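Side-chain contacts in KLLA0C04147p (PDB 5H2A), which probably binds and transfers sterols as an OSBP-family protein, the chain here being its ankyrin-repeat domain: residues Q40-P45 and S49-I54; Q72-K77 and S82-D87. All blocks are in the same frame, centred on the assembly; numbering follows the deposited sequence.

Interaction 1 of 2, residues Q40-P45 and S49-I54; sequences QPFDEP and SVFELI
P45 opens helix 45-51 and is joined to S49 by an ordinary helical backbone bond, S49 N to P45 O at 3.0 Å, while a type I turn from P41 to E44 brings the chain into that helix and leaves F42 facing F51, their CA atoms 8.8 Å apart. The N-H of S49 meets its acceptor at 142°, so the bond is somewhat bent.

Across the turn and the helix it enters, two phenylalanines do most of the touching. F42 drives the far end of its ring against the face of F51 in an edge-to-face (T-shaped) pair: the centroids lie 4.9 Å apart and the planes are inclined at 70°. F42 CZ stands 3.7 Å above the F51 plane, over the middle of the ring, while CE1 of F42 comes within 3.8 Å of F51 CD1. The F42 ring is swung away from its own backbone nitrogen (chi1 -166°), and this extension lets it bridge the gap to F51, likewise anti to its backbone N, whose CB bond already points toward the 40-45 segment.

At the helix start the polar groups look after the local chain. E44, at the N-cap position, accepts from V47 N through OE1, and S49 turns its OG back to T46 O. Around the aromatic pair, I35 of helix 28-38 touches F42, and I86 from the loop after helix 64-74 touches F51.

Edge-to-face geometry directs the slightly positive ring hydrogens of F42 at the electron-rich face of F51. In the N-terminal part of the ankyrin-repeat domain, the loop leading from helix 28-38 is thus attached to helix 45-51 by a capped first turn and by an aromatic pair that buries hydrocarbon surface without demanding any polar partner.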
ATOM      1  N   GLN A  40      17.974  19.304 -15.053  1.00 21.70           N
ATOM      2  CA  GLN A  40      19.368  19.002 -14.760  1.00 22.73           C
ATOM      3  C   GLN A  40      19.910  20.112 -13.866  1.00 22.67           C
ATOM      4  O   GLN A  40      19.518  21.267 -14.002  1.00 30.15           O
ATOM      5  CB  GLN A  40      20.196  18.861 -16.051  1.00 29.68           C
ATOM      6  CG  GLN A  40      19.633  17.879 -17.109  1.00 29.51           C
ATOM      7  CD  GLN A  40      19.692  16.404 -16.696  1.00 33.44           C
ATOM      8  OE1 GLN A  40      20.654  15.961 -16.076  1.00 42.59           O
ATOM      9  NE2 GLN A  40      18.642  15.643 -17.035  1.00 29.37           N
ATOM     10  N   PRO A  41      20.760  19.763 -12.886  1.00 33.73           N
ATOM     11  CA  PRO A  41      21.171  18.414 -12.495  1.00 27.09           C
ATOM     12  C   PRO A  41      19.977  17.620 -12.003  1.00 24.70           C
ATOM     13  O   PRO A  41      19.129  18.152 -11.274  1.00 22.29           O
ATOM     14  CB  PRO A  41      22.173  18.654 -11.354  1.00 33.27           C
ATOM     15  CG  PRO A  41      22.537  20.107 -11.437  1.00 37.48           C
ATOM     16  CD  PRO A  41      21.322  20.791 -11.992  1.00 32.51           C
ATOM     17  N   PHE A  42      19.907  16.353 -12.405  1.00 21.73           N
ATOM     18  CA  PHE A  42      18.688  15.599 -12.173  1.00 26.66           C
ATOM     19  C   PHE A  42      18.453  15.277 -10.699  1.00 30.29           C
ATOM     20  O   PHE A  42      17.317  14.989 -10.314  1.00 25.91           O
ATOM     21  CB  PHE A  42      18.713  14.311 -12.981  1.00 28.95           C
ATOM     22  CG  PHE A  42      17.378  13.642 -13.056  1.00 32.17           C
ATOM     23  CD1 PHE A  42      16.366  14.182 -13.850  1.00 24.67           C
ATOM     24  CD2 PHE A  42      17.123  12.486 -12.334  1.00 27.16           C
ATOM     25  CE1 PHE A  42      15.125  13.584 -13.914  1.00 29.95           C
ATOM     26  CE2 PHE A  42      15.884  11.874 -12.407  1.00 23.10           C
ATOM     27  CZ  PHE A  42      14.877  12.439 -13.196  1.00 26.89           C
ATOM     28  N   ASP A  43      19.495  15.297  -9.872  1.00 28.21           N
ATOM     29  CA  ASP A  43      19.341  15.027  -8.450  1.00 30.75           C
ATOM     30  C   ASP A  43      19.287  16.304  -7.625  1.00 26.95           C
ATOM     31  O   ASP A  43      19.205  16.234  -6.391  1.00 24.94           O
ATOM     32  CB  ASP A  43      20.460  14.087  -7.956  1.00 31.81           C
ATOM     33  CG  ASP A  43      21.851  14.698  -8.043  1.00 38.59           C
ATOM     34  OD1 ASP A  43      22.040  15.759  -8.672  1.00 32.90           O
ATOM     35  OD2 ASP A  43      22.789  14.084  -7.478  1.00 48.87           O
ATOM     36  N   GLU A  44      19.286  17.464  -8.276  1.00 21.54           N
ATOM     37  CA  GLU A  44      19.145  18.723  -7.561  1.00 20.74           C
ATOM     38  C   GLU A  44      17.761  18.774  -6.902  1.00 22.15           C
ATOM     39  O   GLU A  44      16.753  18.431  -7.548  1.00 21.10           O
ATOM     40  CB  GLU A  44      19.361  19.889  -8.538  1.00 23.32           C
ATOM     41  CG  GLU A  44      19.848  21.192  -7.921  1.00 37.40           C
ATOM     42  CD  GLU A  44      18.715  22.047  -7.372  1.00 42.37           C
ATOM     43  OE1 GLU A  44      17.540  21.787  -7.732  1.00 32.64           O
ATOM     44  OE2 GLU A  44      19.002  22.981  -6.588  1.00 37.11           O
ATOM     45  N   PRO A  45      17.667  19.132  -5.620  1.00 23.96           N
ATOM     46  CA  PRO A  45      16.390  18.921  -4.905  1.00 26.03           C
ATOM     47  C   PRO A  45      15.214  19.706  -5.471  1.00 22.76           C
ATOM     48  O   PRO A  45      14.082  19.200  -5.456  1.00 18.29           O
ATOM     49  CB  PRO A  45      16.716  19.338  -3.460  1.00 33.77           C
ATOM     50  CG  PRO A  45      17.962  20.136  -3.540  1.00 35.00           C
ATOM     51  CD  PRO A  45      18.731  19.628  -4.731  1.00 31.36           C
ATOM     52  N   SER A  49      11.843  17.969  -6.969  1.00 15.54           N
ATOM     53  CA  SER A  49      10.528  18.295  -6.414  1.00 19.90           C
ATOM     54  C   SER A  49       9.509  18.566  -7.509  1.00 22.88           C
ATOM     55  O   SER A  49       8.310  18.365  -7.293  1.00 24.09           O
ATOM     56  CB  SER A  49      10.619  19.504  -5.475  1.00 21.98           C
ATOM     57  OG  SER A  49      10.853  20.699  -6.207  1.00 28.80           O
ATOM     58  N   VAL A  50       9.954  19.049  -8.668  1.00 17.41           N
ATOM     59  CA  VAL A  50       9.051  19.192  -9.812  1.00 16.95           C
ATOM     60  C   VAL A  50       8.906  17.868 -10.549  1.00 15.94           C
ATOM     61  O   VAL A  50       7.798  17.468 -10.918  1.00 15.60           O
ATOM     62  CB  VAL A  50       9.553  20.301 -10.754  1.00 21.86           C
ATOM     63  CG1 VAL A  50       8.619  20.444 -11.973  1.00 19.82           C
ATOM     64  CG2 VAL A  50       9.681  21.636  -9.997  1.00 18.76           C
ATOM     65  N   PHE A  51      10.028  17.179 -10.799  1.00 16.07           N
ATOM     66  CA  PHE A  51       9.955  15.923 -11.543  1.00 15.84           C
ATOM     67  C   PHE A  51       8.996  14.936 -10.881  1.00 21.25           C
ATOM     68  O   PHE A  51       8.208  14.265 -11.565  1.00 16.27           O
ATOM     69  CB  PHE A  51      11.334  15.274 -11.671  1.00 15.37           C
ATOM     70  CG  PHE A  51      11.286  13.947 -12.390  1.00 13.26           C
ATOM     71  CD1 PHE A  51      11.303  13.907 -13.775  1.00 17.82           C
ATOM     72  CD2 PHE A  51      11.178  12.758 -11.683  1.00 15.56           C
ATOM     73  CE1 PHE A  51      11.203  12.696 -14.454  1.00 20.74           C
ATOM     74  CE2 PHE A  51      11.100  11.530 -12.353  1.00 23.50           C
ATOM     75  CZ  PHE A  51      11.115  11.500 -13.739  1.00 22.91           C
ATOM     76  N   GLU A  52       9.051  14.823  -9.549  1.00 16.36           N
ATOM     77  CA  GLU A  52       8.250  13.765  -8.950  1.00 15.89           C
ATOM     78  C   GLU A  52       6.747  14.076  -8.946  1.00 15.30           C
ATOM     79  O   GLU A  52       5.962  13.195  -8.595  1.00 17.94           O
ATOM     80  CB  GLU A  52       8.754  13.463  -7.530  1.00 21.69           C
ATOM     81  CG  GLU A  52       8.646  14.600  -6.542  1.00 35.55           C
ATOM     82  CD  GLU A  52       9.439  14.331  -5.254  1.00 44.67           C
ATOM     83  OE1 GLU A  52       9.222  15.076  -4.271  1.00 48.84           O
ATOM     84  OE2 GLU A  52      10.276  13.388  -5.238  1.00 43.57           O
ATOM     85  N   LEU A  53       6.328  15.266  -9.371  1.00 13.44           N
ATOM     86  CA  LEU A  53       4.919  15.599  -9.514  1.00 13.94           C
ATOM     87  C   LEU A  53       4.416  15.502 -10.947  1.00 16.42           C
ATOM     88  O   LEU A  53       3.277  15.895 -11.206  1.00 16.63           O
ATOM     89  CB  LEU A  53       4.656  17.023  -8.990  1.00 14.13           C
ATOM     90  CG  LEU A  53       4.936  17.277  -7.499  1.00 19.40           C
ATOM     91  CD1 LEU A  53       4.697  18.734  -7.116  1.00 25.70           C
ATOM     92  CD2 LEU A  53       4.086  16.350  -6.642  1.00 21.14           C
ATOM     93  N   ILE A  54       5.235  15.023 -11.885  1.00 14.59           N
ATOM     94  CA  ILE A  54       4.857  15.069 -13.300  1.00 15.81           C
ATOM     95  C   ILE A  54       3.546  14.336 -13.539  1.00 14.91           C
ATOM     96  O   ILE A  54       2.714  14.773 -14.348  1.00 14.87           O
ATOM     97  CB  ILE A  54       5.980  14.490 -14.176  1.00 16.62           C
ATOM     98  CG1 ILE A  54       7.093  15.518 -14.370  1.00 19.73           C
ATOM     99  CG2 ILE A  54       5.441  14.078 -15.558  1.00 18.18           C
ATOM    100  CD1 ILE A  54       8.288  14.925 -15.113  1.00 24.63           C
TER

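Interaction 2 of 2, residues Q72-K77 and S82-D87; sequences QNWTTK and SQLFID
The C-terminal end of helix 64-74 meets the chain that returns after it at W74 and I86, where I86 N donates to W74 O over 2.8 Å at a nearly straight 166°. The same oxygen also receives a CA-H...O contact from F85 CA at 3.2 Å. With W74 CG anti to its carbonyl carbon (chi1 -66°), the indole is set alongside L84, which lies over one face on its five-membered side: CB makes a CH-pi contact 3.8 Å from the centroid of that ring, and CD1 comes within 3.5 Å of W74 NE1. I86 takes the rim instead, with CD1 near the ring plane and 3.7 Å from CE3.

In this ankyrin-repeat domain the helix end and the following loop are thus fastened by backbone and indole together, and L31 and C32 of helix 28-38 also touch W74. With an alanine here, L84 would probably lose the face it lies on and I86 CD1 the edge it meets, opening a gap beneath the loop.

L84 is the centre of an inverse gamma turn, consistent with its CB pointing toward the helix end. Beyond it, F85 brings CD1 to 3.3 Å from W74 O, and a water donates to both N73 O and L84 O, at 2.9 Å from the latter.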
ATOM      1  N   GLN A  72       3.145   3.685 -18.018  1.00 19.17           N
ATOM      2  CA  GLN A  72       3.740   2.438 -18.490  1.00 22.50           C
ATOM      3  C   GLN A  72       5.262   2.485 -18.429  1.00 24.80           C
ATOM      4  O   GLN A  72       5.908   1.488 -18.075  1.00 21.21           O
ATOM      5  CB  GLN A  72       3.265   2.138 -19.912  1.00 24.62           C
ATOM      6  CG  GLN A  72       3.800   0.822 -20.458  1.00 39.83           C
ATOM      7  CD  GLN A  72       3.557  -0.348 -19.510  1.00 52.58           C
ATOM      8  OE1 GLN A  72       2.409  -0.667 -19.177  1.00 53.90           O
ATOM      9  NE2 GLN A  72       4.638  -0.991 -19.068  1.00 52.84           N
ATOM     10  N   ASN A  73       5.859   3.628 -18.754  1.00 17.87           N
ATOM     11  CA  ASN A  73       7.312   3.689 -18.913  1.00 19.13           C
ATOM     12  C   ASN A  73       8.077   4.121 -17.668  1.00 22.29           C
ATOM     13  O   ASN A  73       9.260   3.769 -17.539  1.00 19.89           O
ATOM     14  CB  ASN A  73       7.664   4.617 -20.069  1.00 22.67           C
ATOM     15  CG  ASN A  73       7.221   4.049 -21.397  1.00 33.24           C
ATOM     16  OD1 ASN A  73       7.568   2.919 -21.735  1.00 34.82           O
ATOM     17  ND2 ASN A  73       6.396   4.789 -22.119  1.00 26.40           N
ATOM     18  N   TRP A  74       7.465   4.879 -16.764  1.00 17.86           N
ATOM     19  CA  TRP A  74       8.189   5.406 -15.615  1.00 16.45           C
ATOM     20  C   TRP A  74       7.690   4.947 -14.245  1.00 20.83           C
ATOM     21  O   TRP A  74       8.283   5.349 -13.246  1.00 18.91           O
ATOM     22  CB  TRP A  74       8.169   6.938 -15.618  1.00 17.19           C
ATOM     23  CG  TRP A  74       8.914   7.607 -16.756  1.00 16.73           C
ATOM     24  CD1 TRP A  74       9.714   7.029 -17.687  1.00 16.91           C
ATOM     25  CD2 TRP A  74       8.879   9.010 -17.058  1.00 17.05           C
ATOM     26  NE1 TRP A  74      10.201   8.000 -18.569  1.00 18.18           N
ATOM     27  CE2 TRP A  74       9.689   9.221 -18.195  1.00 18.50           C
ATOM     28  CE3 TRP A  74       8.236  10.110 -16.468  1.00 21.63           C
ATOM     29  CZ2 TRP A  74       9.881  10.491 -18.752  1.00 21.47           C
ATOM     30  CZ3 TRP A  74       8.422  11.385 -17.032  1.00 23.21           C
ATOM     31  CH2 TRP A  74       9.238  11.560 -18.159  1.00 23.29           C
ATOM     32  N   THR A  75       6.614   4.161 -14.138  1.00 18.44           N
ATOM     33  CA  THR A  75       6.070   3.879 -12.805  1.00 19.80           C
ATOM     34  C   THR A  75       5.974   2.402 -12.441  1.00 28.39           C
ATOM     35  O   THR A  75       5.496   2.087 -11.341  1.00 24.60           O
ATOM     36  CB  THR A  75       4.667   4.495 -12.622  1.00 19.14           C
ATOM     37  OG1 THR A  75       3.683   3.689 -13.291  1.00 27.13           O
ATOM     38  CG2 THR A  75       4.612   5.908 -13.161  1.00 19.86           C
ATOM     39  N   THR A  76       6.393   1.492 -13.302  1.00 30.69           N
ATOM     40  CA  THR A  76       6.305   0.083 -12.938  1.00 31.28           C
ATOM     41  C   THR A  76       7.573  -0.360 -12.205  1.00 31.10           C
ATOM     42  O   THR A  76       8.605   0.318 -12.235  1.00 27.67           O
ATOM     43  CB  THR A  76       6.095  -0.795 -14.173  1.00 34.43           C
ATOM     44  OG1 THR A  76       7.304  -0.818 -14.936  1.00 30.82           O
ATOM     45  CG2 THR A  76       4.961  -0.251 -15.036  1.00 32.75           C
ATOM     46  N   LYS A  77       7.481  -1.526 -11.543  1.00 33.48           N
ATOM     47  CA  LYS A  77       8.625  -2.057 -10.798  1.00 35.38           C
ATOM     48  C   LYS A  77       9.877  -2.133 -11.656  1.00 30.55           C
ATOM     49  O   LYS A  77      10.991  -1.961 -11.144  1.00 34.13           O
ATOM     50  CB  LYS A  77       8.315  -3.456 -10.240  1.00 40.83           C
ATOM     51  CG  LYS A  77       7.484  -3.453  -8.988  1.00 54.48           C
ATOM     52  CD  LYS A  77       8.288  -2.833  -7.856  1.00 59.19           C
ATOM     53  CE  LYS A  77       7.384  -2.521  -6.662  1.00 57.29           C
ATOM     54  NZ  LYS A  77       6.034  -3.153  -6.894  1.00 59.14           N
ATOM     55  N   SER A  82      15.610   3.200 -11.942  1.00 35.92           N
ATOM     56  CA  SER A  82      16.025   4.176 -12.939  1.00 37.95           C
ATOM     57  C   SER A  82      15.856   5.591 -12.415  1.00 34.01           C
ATOM     58  O   SER A  82      15.089   5.850 -11.482  1.00 28.02           O
ATOM     59  CB  SER A  82      15.230   4.014 -14.237  1.00 46.08           C
ATOM     60  OG  SER A  82      15.617   2.826 -14.901  1.00 55.69           O
ATOM     61  N   GLN A  83      16.612   6.512 -13.019  1.00 25.23           N
ATOM     62  CA  GLN A  83      16.412   7.924 -12.714  1.00 28.87           C
ATOM     63  C   GLN A  83      15.018   8.369 -13.128  1.00 25.88           C
ATOM     64  O   GLN A  83      14.365   9.134 -12.409  1.00 26.47           O
ATOM     65  CB  GLN A  83      17.475   8.783 -13.408  1.00 30.62           C
ATOM     66  CG  GLN A  83      18.882   8.642 -12.828  1.00 36.92           C
ATOM     67  CD  GLN A  83      19.873   9.576 -13.501  1.00 47.21           C
ATOM     68  OE1 GLN A  83      19.831   9.771 -14.715  1.00 47.18           O
ATOM     69  NE2 GLN A  83      20.755  10.174 -12.709  1.00 56.19           N
ATOM     70  N   LEU A  84      14.535   7.895 -14.280  1.00 27.38           N
ATOM     71  CA  LEU A  84      13.174   8.223 -14.706  1.00 20.74           C
ATOM     72  C   LEU A  84      12.248   7.222 -14.039  1.00 22.72           C
ATOM     73  O   LEU A  84      11.852   6.201 -14.609  1.00 22.61           O
ATOM     74  CB  LEU A  84      13.022   8.206 -16.217  1.00 20.26           C
ATOM     75  CG  LEU A  84      13.944   9.160 -16.985  1.00 27.33           C
ATOM     76  CD1 LEU A  84      13.476   9.301 -18.424  1.00 26.86           C
ATOM     77  CD2 LEU A  84      14.038  10.511 -16.327  1.00 30.54           C
ATOM     78  N   PHE A  85      11.918   7.521 -12.793  1.00 21.16           N
ATOM     79  CA  PHE A  85      10.960   6.712 -12.057  1.00 16.89           C
ATOM     80  C   PHE A  85      10.051   7.657 -11.305  1.00 21.85           C
ATOM     81  O   PHE A  85      10.530   8.587 -10.648  1.00 20.89           O
ATOM     82  CB  PHE A  85      11.637   5.761 -11.068  1.00 17.92           C
ATOM     83  CG  PHE A  85      10.655   5.033 -10.191  1.00 19.14           C
ATOM     84  CD1 PHE A  85       9.909   3.972 -10.694  1.00 23.19           C
ATOM     85  CD2 PHE A  85      10.452   5.433  -8.880  1.00 24.05           C
ATOM     86  CE1 PHE A  85       8.983   3.291  -9.877  1.00 18.90           C
ATOM     87  CE2 PHE A  85       9.531   4.771  -8.068  1.00 27.28           C
ATOM     88  CZ  PHE A  85       8.807   3.699  -8.562  1.00 22.47           C
ATOM     89  N   ILE A  86       8.749   7.429 -11.406  1.00 18.10           N
ATOM     90  CA  ILE A  86       7.763   8.216 -10.667  1.00 14.95           C
ATOM     91  C   ILE A  86       6.987   7.262  -9.771  1.00 18.47           C
ATOM     92  O   ILE A  86       6.568   6.184 -10.216  1.00 16.84           O
ATOM     93  CB  ILE A  86       6.811   8.974 -11.603  1.00 14.56           C
ATOM     94  CG1 ILE A  86       7.549  10.143 -12.272  1.00 22.40           C
ATOM     95  CG2 ILE A  86       5.599   9.529 -10.813  1.00 20.94           C
ATOM     96  CD1 ILE A  86       6.702  10.921 -13.238  1.00 35.79           C
ATOM     97  N   ASP A  87       6.795   7.666  -8.524  1.00 16.86           N
ATOM     98  CA  ASP A  87       5.982   6.928  -7.566  1.00 18.98           C
ATOM     99  C   ASP A  87       4.513   7.243  -7.832  1.00 14.09           C
ATOM    100  O   ASP A  87       4.062   8.377  -7.627  1.00 13.26           O
ATOM    101  CB  ASP A  87       6.403   7.315  -6.154  1.00 20.15           C
ATOM    102  CG  ASP A  87       5.556   6.670  -5.089  1.00 25.57           C
ATOM    103  OD1 ASP A  87       4.685   5.826  -5.396  1.00 19.71           O
ATOM    104  OD2 ASP A  87       5.777   7.024  -3.917  1.00 25.39           O
TER
HETATM  105  O   HOH W   1      12.372   4.354 -16.773  1.00 24.73           O
HETATM  106  O   HOH W   2       5.330   3.884  -9.130  1.00 16.56           O

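Interaction 1 closes before interaction 2 opens along the chain, yet their centres lie about 13 Å apart, on the same side of the chain's centre. Both belong to the N-terminal half of this helical domain: interaction 1 ties the loop after helix 28-38 to helix 45-51, and interaction 2 ties the end of helix 64-74 to the loop behind it. They meet directly, with F42 CZ 3.8 Å from L84 CD2 and I54 CB 3.8 Å from I86 CD1. The principle illustrated is that local turns and helix ends, packing against one another through apolar side chains, help stack neighbouring helices of the ankyrin-repeat domain.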